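Local coordinates for protein separin (Saccharomyces cerevisiae, PDB 5U1T) that cleaves the cohesin subunit MCD1/SCC1 at the onset of anaphase as a caspase-like cysteine protease, releasing sister chromatids for segregation, at residues I178-F183 with L195-Y200; K190-L195 with I237-F242. All blocks are in the same frame, centred on the assembly; numbering follows the deposited sequence.

Overall arrangement
Contacts 1 and 2 use one helix, 190-203, from two directions. In contact 1 its later turns meet the preceding helix 172-185, which runs antiparallel to it; in contact 2 its first turns meet helix 236-250, which runs nearly parallel. L195 belongs to both segments, and the two contact centres are about 10 Å apart. F193 joins the two regions: its CB is 3.5 Å from F183 CB, and its ring reaches the CB of F182, while K190 makes a cation-pi contact with F183. Both contacts lie within the helical part of the chain, with centres about 78 and 79 Å from the chain's centre, away from the probable active-site C1497.

Contact 1 of 2, residues I178-F183 with L195-Y200; sequences IVLSFF and LKFLQY
Torsions of the same kind bring L180 and F197 together: each side chain leaves with CG anti to the backbone N (chi1 162° for F197), and the two lie side by side, pointing the same way. They belong to an antiparallel helical hairpin of the helical domain, in which helices 172-185 and 190-203 follow one another through a short connection, with local axes 9.2 Å apart and directions 158° from each other. L180 CD1 stands over the centre of the F197 ring, 4.1 Å from the centroid and 9° off the ring normal, a CH-pi contact. L180 CB lies on the same side of the ring, displaced toward its CD1-CE1 side and 3.9 Å from F197 CD1, so both ends of the leucine rest on the ring.

V179 is the residue that fills the middle of the interface. Its two methyls divide the work: CG1 meets the stem of the phenylalanine, 3.7 Å from F197 CB, while CG2 turns to the next helical turn and lies 4.1 Å from Y200 CE2, approaching the tyrosine ring at a slant. No hydrogen bond links 178-183 to 195-200. The ammonium of K196 makes a salt bridge with D160, whose OD2 also bonds Y200 OH, and helix 146-158 covers V179 and Y200 through F157. On its way to D160 the lysine chain passes over one face of the tyrosine, with K196 CD offset toward the rim, and its NZ bonds Q199 OE1 at 3.0 Å.

Contact 2 of 2, residues K190-L195 with I237-F242; sequences KVLFGL and IYLNSF
L192 overlaps the ring of F242, with its CB over the centre of one face, 4.1 Å from the centroid and 3° off the ring normal. This is a CH-pi contact centred on the leucine's CB, while both methyls lie above the rim of the same face. With CG anti to the carbonyl carbon, chi1 -71° carries the branch point toward the facing helix, and CD2 lies over the CG-CD1 side of the ring, 3.6 Å from F242 CD1, from where it also reaches L239 CA at 3.5 Å. The other methyl, CD1, lies 4.1 Å from Y238 CB, and the leucine and tyrosine side chains cross at about a right angle.

The two helices, 190-203 and 236-250, are a near-parallel pair within the helical domain of separase; their local axes run 9.8 Å apart at only 15°, and the chain between them includes helix 217-225. Close to parallel, they can keep neighbouring turns in contact, and L239 profits from this. Its CD2 touches two leucines of the facing helix, 3.7 Å from L192 CD2 and 3.9 Å from L195 CD1, with V191 CG2 at the margin.

Beyond CB the Y238 side chain leads away, to L154 and E155 of helix 146-158, while Y238 O lies in the plane of the F242 ring, at its edge. An alanine in place of F242 would probably leave L192 without the face it rests on, opening a gap between the helices. L195, one turn on from V191, adds its CD1 at 4.3 Å from F242 CB.

Contact 1 of 2, residues I178-F183 with L195-Y200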
loop_
_atom_site.group_PDB
_atom_site.type_symbol
_atom_site.label_atom_id
_atom_site.label_comp_id
_atom_site.label_asym_id
_atom_site.label_seq_id
_atom_site.Cartn_x
_atom_site.Cartn_y
_atom_site.Cartn_z
ATOM N N ILE A 178 22.267 29.060 -65.968
ATOM C CA ILE A 178 21.538 30.219 -65.466
ATOM C C ILE A 178 22.492 31.402 -65.295
ATOM O O ILE A 178 22.136 32.537 -65.599
ATOM C CB ILE A 178 20.808 29.878 -64.134
ATOM C CG1 ILE A 178 19.428 29.294 -64.430
ATOM C CG2 ILE A 178 20.649 31.093 -63.261
ATOM C CD1 ILE A 178 18.524 30.229 -65.222
ATOM N N VAL A 179 23.715 31.116 -64.855
ATOM C CA VAL A 179 24.747 32.132 -64.661
ATOM C C VAL A 179 25.202 32.797 -65.971
ATOM O O VAL A 179 25.359 34.019 -66.043
ATOM C CB VAL A 179 25.975 31.528 -63.955
ATOM C CG1 VAL A 179 27.107 32.543 -63.857
ATOM C CG2 VAL A 179 25.588 31.036 -62.583
ATOM N N LEU A 180 25.406 31.978 -66.981
ATOM C CA LEU A 180 25.829 32.456 -68.259
ATOM C C LEU A 180 24.765 33.328 -68.833
ATOM O O LEU A 180 25.047 34.359 -69.409
ATOM C CB LEU A 180 26.048 31.295 -69.198
ATOM C CG LEU A 180 26.370 31.754 -70.610
ATOM C CD1 LEU A 180 27.802 32.237 -70.626
ATOM C CD2 LEU A 180 26.165 30.630 -71.604
ATOM N N SER A 181 23.519 32.933 -68.653
ATOM C CA SER A 181 22.438 33.719 -69.191
ATOM C C SER A 181 22.283 35.045 -68.458
ATOM O O SER A 181 21.867 36.020 -69.037
ATOM C CB SER A 181 21.159 32.913 -69.265
ATOM O OG SER A 181 20.363 33.180 -68.155
ATOM N N PHE A 182 22.610 35.082 -67.183
ATOM C CA PHE A 182 22.563 36.329 -66.459
ATOM C C PHE A 182 23.697 37.197 -66.961
ATOM O O PHE A 182 23.545 38.385 -67.155
ATOM C CB PHE A 182 22.681 36.084 -64.966
ATOM C CG PHE A 182 21.366 36.054 -64.267
ATOM C CD1 PHE A 182 20.446 35.076 -64.553
ATOM C CD2 PHE A 182 21.041 37.014 -63.354
ATOM C CE1 PHE A 182 19.228 35.049 -63.936
ATOM C CE2 PHE A 182 19.823 36.994 -62.726
ATOM C CZ PHE A 182 18.917 36.010 -63.015
ATOM N N PHE A 183 24.843 36.583 -67.181
ATOM C CA PHE A 183 26.006 37.279 -67.668
ATOM C C PHE A 183 25.661 37.903 -68.978
ATOM O O PHE A 183 26.017 39.025 -69.257
ATOM C CB PHE A 183 27.118 36.281 -67.869
ATOM C CG PHE A 183 28.184 36.738 -68.800
ATOM C CD1 PHE A 183 29.113 37.668 -68.398
ATOM C CD2 PHE A 183 28.282 36.199 -70.058
ATOM C CE1 PHE A 183 30.109 38.070 -69.251
ATOM C CE2 PHE A 183 29.272 36.597 -70.918
ATOM C CZ PHE A 183 30.187 37.533 -70.511
ATOM N N LEU A 195 33.381 35.573 -64.051
ATOM C CA LEU A 195 34.221 34.924 -63.051
ATOM C C LEU A 195 33.530 33.722 -62.406
ATOM O O LEU A 195 34.130 32.646 -62.267
ATOM C CB LEU A 195 34.626 35.930 -61.968
ATOM C CG LEU A 195 35.662 37.002 -62.320
ATOM C CD1 LEU A 195 35.575 38.179 -61.366
ATOM C CD2 LEU A 195 37.057 36.409 -62.278
ATOM N N LYS A 196 32.270 33.905 -62.007
ATOM C CA LYS A 196 31.512 32.843 -61.356
ATOM C C LYS A 196 31.260 31.667 -62.302
ATOM O O LYS A 196 31.368 30.507 -61.894
ATOM C CB LYS A 196 30.177 33.378 -60.828
ATOM C CG LYS A 196 29.333 32.330 -60.089
ATOM C CD LYS A 196 30.072 31.771 -58.896
ATOM C CE LYS A 196 30.356 32.836 -57.856
ATOM N NZ LYS A 196 31.001 32.277 -56.630
ATOM N N PHE A 197 30.917 31.981 -63.553
ATOM C CA PHE A 197 30.601 30.974 -64.566
ATOM C C PHE A 197 31.801 30.100 -64.913
ATOM O O PHE A 197 31.667 28.881 -65.073
ATOM C CB PHE A 197 30.066 31.639 -65.838
ATOM C CG PHE A 197 30.109 30.753 -67.057
ATOM C CD1 PHE A 197 29.119 29.810 -67.283
ATOM C CD2 PHE A 197 31.138 30.871 -67.985
ATOM C CE1 PHE A 197 29.161 28.995 -68.406
ATOM C CE2 PHE A 197 31.179 30.062 -69.101
ATOM C CZ PHE A 197 30.190 29.127 -69.316
ATOM N N LEU A 198 32.967 30.728 -65.053
ATOM C CA LEU A 198 34.203 29.979 -65.285
ATOM C C LEU A 198 34.474 29.084 -64.083
ATOM O O LEU A 198 34.759 27.893 -64.239
ATOM C CB LEU A 198 35.394 30.915 -65.546
ATOM C CG LEU A 198 35.308 31.761 -66.820
ATOM C CD1 LEU A 198 36.583 32.572 -67.054
ATOM C CD2 LEU A 198 34.991 30.889 -68.024
ATOM N N GLN A 199 34.367 29.664 -62.891
ATOM C CA GLN A 199 34.572 28.919 -61.656
ATOM C C GLN A 199 33.688 27.673 -61.606
ATOM O O GLN A 199 34.175 26.584 -61.324
ATOM C CB GLN A 199 34.306 29.813 -60.447
ATOM C CG GLN A 199 34.269 29.077 -59.112
ATOM C CD GLN A 199 33.455 29.819 -58.061
ATOM O OE1 GLN A 199 33.200 31.019 -58.186
ATOM N NE2 GLN A 199 33.031 29.105 -57.031
ATOM N N TYR A 200 32.401 27.821 -61.915
ATOM C CA TYR A 200 31.465 26.697 -61.799
ATOM C C TYR A 200 31.820 25.581 -62.775
ATOM O O TYR A 200 31.864 24.406 -62.401
ATOM C CB TYR A 200 30.012 27.148 -62.023
ATOM C CG TYR A 200 29.338 27.745 -60.799
ATOM C CD1 TYR A 200 30.006 27.834 -59.586
ATOM C CD2 TYR A 200 28.027 28.216 -60.859
ATOM C CE1 TYR A 200 29.395 28.383 -58.470
ATOM C CE2 TYR A 200 27.409 28.763 -59.750
ATOM C CZ TYR A 200 28.098 28.844 -58.558
ATOM O OH TYR A 200 27.496 29.386 -57.447
#

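Contact 2 of 2, residues K190-L195 with I237-F242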
loop_
_atom_site.group_PDB
_atom_site.type_symbol
_atom_site.label_atom_id
_atom_site.label_comp_id
_atom_site.label_asym_id
_atom_site.label_seq_id
_atom_site.Cartn_x
_atom_site.Cartn_y
_atom_site.Cartn_z
ATOM N N LYS A 190 29.245 42.277 -65.660
ATOM C CA LYS A 190 29.420 41.123 -66.539
ATOM C C LYS A 190 30.653 40.300 -66.117
ATOM O O LYS A 190 30.635 39.064 -66.132
ATOM C CB LYS A 190 29.535 41.583 -68.001
ATOM C CG LYS A 190 28.620 42.763 -68.343
ATOM C CD LYS A 190 28.201 42.783 -69.810
ATOM C CE LYS A 190 27.343 41.581 -70.157
ATOM N NZ LYS A 190 26.740 41.673 -71.511
ATOM N N VAL A 191 31.711 41.000 -65.712
ATOM C CA VAL A 191 32.904 40.360 -65.168
ATOM C C VAL A 191 32.576 39.424 -64.001
ATOM O O VAL A 191 33.019 38.274 -63.981
ATOM C CB VAL A 191 33.941 41.414 -64.702
ATOM C CG1 VAL A 191 33.250 42.580 -64.032
ATOM C CG2 VAL A 191 34.953 40.791 -63.756
ATOM N N LEU A 192 31.794 39.915 -63.040
ATOM C CA LEU A 192 31.427 39.140 -61.852
ATOM C C LEU A 192 30.739 37.833 -62.209
ATOM O O LEU A 192 31.083 36.770 -61.684
ATOM C CB LEU A 192 30.528 39.965 -60.942
ATOM C CG LEU A 192 31.263 41.102 -60.237
ATOM C CD1 LEU A 192 30.337 41.831 -59.274
ATOM C CD2 LEU A 192 32.478 40.552 -59.518
ATOM N N PHE A 193 29.770 37.918 -63.112
ATOM C CA PHE A 193 29.115 36.730 -63.629
ATOM C C PHE A 193 30.096 35.832 -64.374
ATOM O O PHE A 193 30.163 34.628 -64.092
ATOM C CB PHE A 193 27.949 37.119 -64.529
ATOM C CG PHE A 193 26.774 37.661 -63.774
ATOM C CD1 PHE A 193 26.686 39.013 -63.478
ATOM C CD2 PHE A 193 25.763 36.819 -63.337
ATOM C CE1 PHE A 193 25.599 39.515 -62.763
ATOM C CE2 PHE A 193 24.675 37.320 -62.627
ATOM C CZ PHE A 193 24.598 38.669 -62.344
ATOM N N GLY A 194 30.855 36.416 -65.310
ATOM C CA GLY A 194 31.929 35.708 -65.990
ATOM C C GLY A 194 32.814 34.902 -65.047
ATOM O O GLY A 194 32.966 33.695 -65.207
ATOM N N LEU A 195 33.381 35.573 -64.051
ATOM C CA LEU A 195 34.221 34.924 -63.051
ATOM C C LEU A 195 33.530 33.722 -62.406
ATOM O O LEU A 195 34.130 32.646 -62.267
ATOM C CB LEU A 195 34.626 35.930 -61.968
ATOM C CG LEU A 195 35.662 37.002 -62.320
ATOM C CD1 LEU A 195 35.575 38.179 -61.366
ATOM C CD2 LEU A 195 37.057 36.409 -62.278
ATOM N N ILE A 237 32.077 46.268 -54.635
ATOM C CA ILE A 237 32.285 45.680 -53.321
ATOM C C ILE A 237 32.414 44.165 -53.366
ATOM O O ILE A 237 33.208 43.565 -52.625
ATOM C CB ILE A 237 31.143 46.014 -52.371
ATOM C CG1 ILE A 237 30.801 47.497 -52.412
ATOM C CG2 ILE A 237 31.571 45.674 -50.992
ATOM C CD1 ILE A 237 31.778 48.367 -51.627
ATOM N N TYR A 238 31.625 43.554 -54.246
ATOM C CA TYR A 238 31.578 42.103 -54.362
ATOM C C TYR A 238 32.826 41.487 -54.990
ATOM O O TYR A 238 33.295 40.447 -54.507
ATOM C CB TYR A 238 30.351 41.689 -55.165
ATOM C CG TYR A 238 29.060 42.014 -54.463
ATOM C CD1 TYR A 238 28.706 41.365 -53.273
ATOM C CD2 TYR A 238 28.192 42.968 -54.980
ATOM C CE1 TYR A 238 27.526 41.665 -52.623
ATOM C CE2 TYR A 238 27.013 43.269 -54.346
ATOM C CZ TYR A 238 26.683 42.616 -53.168
ATOM O OH TYR A 238 25.503 42.930 -52.545
ATOM N N LEU A 239 33.344 42.141 -56.039
ATOM C CA LEU A 239 34.454 41.652 -56.878
ATOM C C LEU A 239 35.461 40.776 -56.156
ATOM O O LEU A 239 35.822 39.706 -56.655
ATOM C CB LEU A 239 35.196 42.834 -57.520
ATOM C CG LEU A 239 36.327 42.655 -58.566
ATOM C CD1 LEU A 239 37.694 42.398 -57.943
ATOM C CD2 LEU A 239 36.015 41.579 -59.604
ATOM N N ASN A 240 35.916 41.226 -54.989
ATOM C CA ASN A 240 36.868 40.440 -54.214
ATOM C C ASN A 240 36.362 39.032 -53.957
ATOM O O ASN A 240 37.072 38.061 -54.218
ATOM C CB ASN A 240 37.184 41.117 -52.888
ATOM C CG ASN A 240 38.346 40.458 -52.171
ATOM O OD1 ASN A 240 39.502 40.622 -52.563
ATOM N ND2 ASN A 240 38.044 39.711 -51.109
ATOM N N SER A 241 35.133 38.930 -53.459
ATOM C CA SER A 241 34.523 37.634 -53.176
ATOM C C SER A 241 34.537 36.737 -54.417
ATOM O O SER A 241 35.016 35.598 -54.362
ATOM C CB SER A 241 33.091 37.822 -52.659
ATOM O OG SER A 241 32.549 36.615 -52.133
ATOM N N PHE A 242 34.049 37.269 -55.536
ATOM C CA PHE A 242 33.939 36.504 -56.774
ATOM C C PHE A 242 35.270 35.965 -57.288
ATOM O O PHE A 242 35.380 34.778 -57.617
ATOM C CB PHE A 242 33.300 37.359 -57.853
ATOM C CG PHE A 242 31.819 37.423 -57.759
ATOM C CD1 PHE A 242 31.204 38.379 -56.974
ATOM C CD2 PHE A 242 31.033 36.524 -58.454
ATOM C CE1 PHE A 242 29.828 38.441 -56.889
ATOM C CE2 PHE A 242 29.660 36.580 -58.368
ATOM C CZ PHE A 242 29.059 37.541 -57.586
#